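Local coordinates for protein cystatin (Fasciola hepatica, PDB 6I1M) that is a secreted stefin-type cystatin of the liver fluke, a protease inhibitor that probably blocks papain-like cysteine proteases, at residues Q19-S24 with V69-P74. Sequence-based numbering, arbitrary orientation.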
ATOM      1  N   GLN A  19       1.789   0.365  -6.565  1.00 19.97           N
ATOM      2  CA  GLN A  19       3.092  -0.297  -6.291  1.00 19.56           C
ATOM      3  C   GLN A  19       4.203   0.751  -6.309  1.00 18.41           C
ATOM      4  O   GLN A  19       5.001   0.762  -5.379  1.00 17.99           O
ATOM      5  CB  GLN A  19       3.368  -1.495  -7.199  1.00 19.70           C
ATOM      6  CG  GLN A  19       4.645  -2.245  -6.829  1.00 19.84           C
ATOM      7  CD  GLN A  19       5.948  -1.715  -7.381  1.00 19.98           C
ATOM      8  OE1 GLN A  19       6.061  -0.622  -7.942  1.00 21.27           O
ATOM      9  NE2 GLN A  19       6.975  -2.533  -7.231  1.00 19.58           N
ATOM     10  N   PRO A  20       4.338   1.659  -7.307  1.00 20.11           N
ATOM     11  CA  PRO A  20       5.399   2.675  -7.264  1.00 20.28           C
ATOM     12  C   PRO A  20       5.249   3.716  -6.146  1.00 21.38           C
ATOM     13  O   PRO A  20       6.260   4.186  -5.665  1.00 23.40           O
ATOM     14  CB  PRO A  20       5.268   3.430  -8.593  1.00 20.45           C
ATOM     15  CG  PRO A  20       4.579   2.426  -9.494  1.00 20.15           C
ATOM     16  CD  PRO A  20       3.609   1.705  -8.592  1.00 20.27           C
ATOM     17  N   MET A  21       4.016   4.048  -5.753  1.00 21.38           N
ATOM     18  CA  MET A  21       3.763   4.976  -4.619  1.00 23.25           C
ATOM     19  C   MET A  21       4.292   4.328  -3.338  1.00 20.73           C
ATOM     20  O   MET A  21       4.928   5.010  -2.536  1.00 19.65           O
ATOM     21  CB  MET A  21       2.277   5.259  -4.415  1.00 26.32           C
ATOM     22  CG  MET A  21       1.622   6.087  -5.480  1.00 33.81           C
ATOM     23  SD  MET A  21      -0.088   6.426  -4.961  1.00 35.08           S
ATOM     24  CE  MET A  21      -0.853   6.748  -6.546  1.00 34.58           C
ATOM     25  N   ILE A  22       4.005   3.051  -3.139  1.00 19.67           N
ATOM     26  CA  ILE A  22       4.389   2.325  -1.892  1.00 19.27           C
ATOM     27  C   ILE A  22       5.905   2.137  -1.854  1.00 20.92           C
ATOM     28  O   ILE A  22       6.491   2.323  -0.765  1.00 20.51           O
ATOM     29  CB  ILE A  22       3.590   1.027  -1.724  1.00 20.29           C
ATOM     30  CG1 ILE A  22       2.099   1.357  -1.601  1.00 20.73           C
ATOM     31  CG2 ILE A  22       4.103   0.233  -0.540  1.00 18.77           C
ATOM     32  CD1 ILE A  22       1.191   0.154  -1.556  1.00 22.45           C
ATOM     33  N   LEU A  23       6.517   1.834  -2.998  1.00 19.25           N
ATOM     34  CA  LEU A  23       7.977   1.637  -3.113  1.00 20.34           C
ATOM     35  C   LEU A  23       8.654   2.949  -2.742  1.00 20.00           C
ATOM     36  O   LEU A  23       9.548   2.933  -1.879  1.00 19.69           O
ATOM     37  CB  LEU A  23       8.317   1.259  -4.550  1.00 20.93           C
ATOM     38  CG  LEU A  23       9.802   1.087  -4.887  1.00 23.57           C
ATOM     39  CD1 LEU A  23      10.541   0.285  -3.828  1.00 24.04           C
ATOM     40  CD2 LEU A  23       9.954   0.410  -6.248  1.00 24.21           C
ATOM     41  N   SER A  24       8.207   4.034  -3.377  1.00 18.73           N
ATOM     42  CA  SER A  24       8.749   5.392  -3.146  1.00 20.96           C
ATOM     43  C   SER A  24       8.693   5.716  -1.648  1.00 19.78           C
ATOM     44  O   SER A  24       9.693   6.186  -1.130  1.00 22.69           O
ATOM     45  CB  SER A  24       8.049   6.422  -3.963  1.00 20.70           C
ATOM     46  OG  SER A  24       8.393   7.696  -3.473  1.00 23.12           O
ATOM     47  N   VAL A  69       0.724  -1.110   4.528  1.00 24.44           N
ATOM     48  CA  VAL A  69       0.753   0.320   4.112  1.00 25.36           C
ATOM     49  C   VAL A  69      -0.660   0.696   3.685  1.00 24.80           C
ATOM     50  O   VAL A  69      -1.182   0.060   2.766  1.00 22.73           O
ATOM     51  CB  VAL A  69       1.737   0.572   2.956  1.00 29.47           C
ATOM     52  CG1 VAL A  69       1.957   2.068   2.718  1.00 28.37           C
ATOM     53  CG2 VAL A  69       3.070  -0.133   3.172  1.00 32.81           C
ATOM     54  N   VAL A  70      -1.221   1.725   4.302  1.00 23.46           N
ATOM     55  CA  VAL A  70      -2.535   2.299   3.923  1.00 23.40           C
ATOM     56  C   VAL A  70      -2.333   3.478   2.969  1.00 22.61           C
ATOM     57  O   VAL A  70      -1.544   4.368   3.275  1.00 22.55           O
ATOM     58  CB  VAL A  70      -3.337   2.695   5.168  1.00 25.69           C
ATOM     59  CG1 VAL A  70      -4.735   3.141   4.782  1.00 24.70           C
ATOM     60  CG2 VAL A  70      -3.385   1.557   6.176  1.00 26.06           C
ATOM     61  N   VAL A  71      -3.016   3.451   1.824  1.00 23.79           N
ATOM     62  CA  VAL A  71      -3.092   4.599   0.872  1.00 21.44           C
ATOM     63  C   VAL A  71      -4.536   5.113   0.854  1.00 19.64           C
ATOM     64  O   VAL A  71      -5.430   4.303   0.560  1.00 20.74           O
ATOM     65  CB  VAL A  71      -2.657   4.198  -0.544  1.00 20.89           C
ATOM     66  CG1 VAL A  71      -2.707   5.387  -1.491  1.00 20.64           C
ATOM     67  CG2 VAL A  71      -1.281   3.546  -0.553  1.00 22.48           C
ATOM     68  N   PHE A  72      -4.709   6.413   1.086  1.00 19.77           N
ATOM     69  CA  PHE A  72      -5.967   7.172   0.965  1.00 19.20           C
ATOM     70  C   PHE A  72      -6.062   7.791  -0.436  1.00 18.32           C
ATOM     71  O   PHE A  72      -5.189   8.588  -0.864  1.00 20.74           O
ATOM     72  CB  PHE A  72      -6.058   8.244   2.045  1.00 18.75           C
ATOM     73  CG  PHE A  72      -7.304   9.081   1.918  1.00 18.85           C
ATOM     74  CD1 PHE A  72      -8.561   8.495   2.030  1.00 18.65           C
ATOM     75  CD2 PHE A  72      -7.227  10.429   1.597  1.00 20.80           C
ATOM     76  CE1 PHE A  72      -9.704   9.273   1.924  1.00 20.30           C
ATOM     77  CE2 PHE A  72      -8.383  11.179   1.431  1.00 21.93           C
ATOM     78  CZ  PHE A  72      -9.615  10.597   1.588  1.00 20.35           C
ATOM     79  N   VAL A  73      -7.134   7.442  -1.137  1.00 19.44           N
ATOM     80  CA  VAL A  73      -7.526   8.062  -2.433  1.00 20.52           C
ATOM     81  C   VAL A  73      -8.772   8.900  -2.165  1.00 20.58           C
ATOM     82  O   VAL A  73      -9.848   8.363  -1.931  1.00 18.40           O
ATOM     83  CB  VAL A  73      -7.781   7.001  -3.515  1.00 22.01           C
ATOM     84  CG1 VAL A  73      -8.232   7.616  -4.820  1.00 22.21           C
ATOM     85  CG2 VAL A  73      -6.561   6.128  -3.724  1.00 22.58           C
ATOM     86  N   PRO A  74      -8.670  10.236  -2.159  1.00 21.22           N
ATOM     87  CA  PRO A  74      -9.835  11.074  -1.910  1.00 23.43           C
ATOM     88  C   PRO A  74     -10.737  11.087  -3.151  1.00 25.25           C
ATOM     89  O   PRO A  74     -10.315  10.728  -4.246  1.00 26.54           O
ATOM     90  CB  PRO A  74      -9.235  12.465  -1.666  1.00 23.47           C
ATOM     91  CG  PRO A  74      -7.998  12.443  -2.564  1.00 23.44           C
ATOM     92  CD  PRO A  74      -7.464  11.028  -2.444  1.00 23.06           C
TER
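Where I22 meets V69 and V71 and M21 reaches V71, no flat group takes part; the one aromatic ring of segment 69-74, that of F72, belongs to a residue that does not touch segment 19-24, and P74 N lies 3.7 Å above one of its faces, displaced from the ring centre. The contact itself is aliphatic, with I22 of the helix at its centre. Its two branches divide the strand between them: CG2 meets V69 CG2 at 3.9 Å, while CG1 approaches V71 CG2 at 4.2 Å. The split follows from the first torsion of I22 (chi1 -62°), which places CG2 anti to the backbone N and CG1 anti to the carbonyl carbon, one branch for each valine. I22 and V69 run past each other in opposite senses, whereas I22 lies aslant to V71. One residue earlier, M21 stretches out almost fully, and its SD comes to 4.5 Å from V71 CG1, a looser touch at the margin. V71 is thus contacted through both methyls, by a different helix residue at each. The segment axes come no closer than 10.2 Å and make an angle of 123° between their N-to-C directions; every contact between the two segments is between apolar side chains. This is the cystatin fold, an antiparallel sheet wrapped around a long helix, and V69 and V71 form part of its buried, helix-facing side. Strand 66-74, tied at its first residue by the C66-C92 disulfide, runs between strands 50-59 and 83-90; I22 also packs on F55, L38 and L40, while M21 and V69 share V84 of strand 83-90.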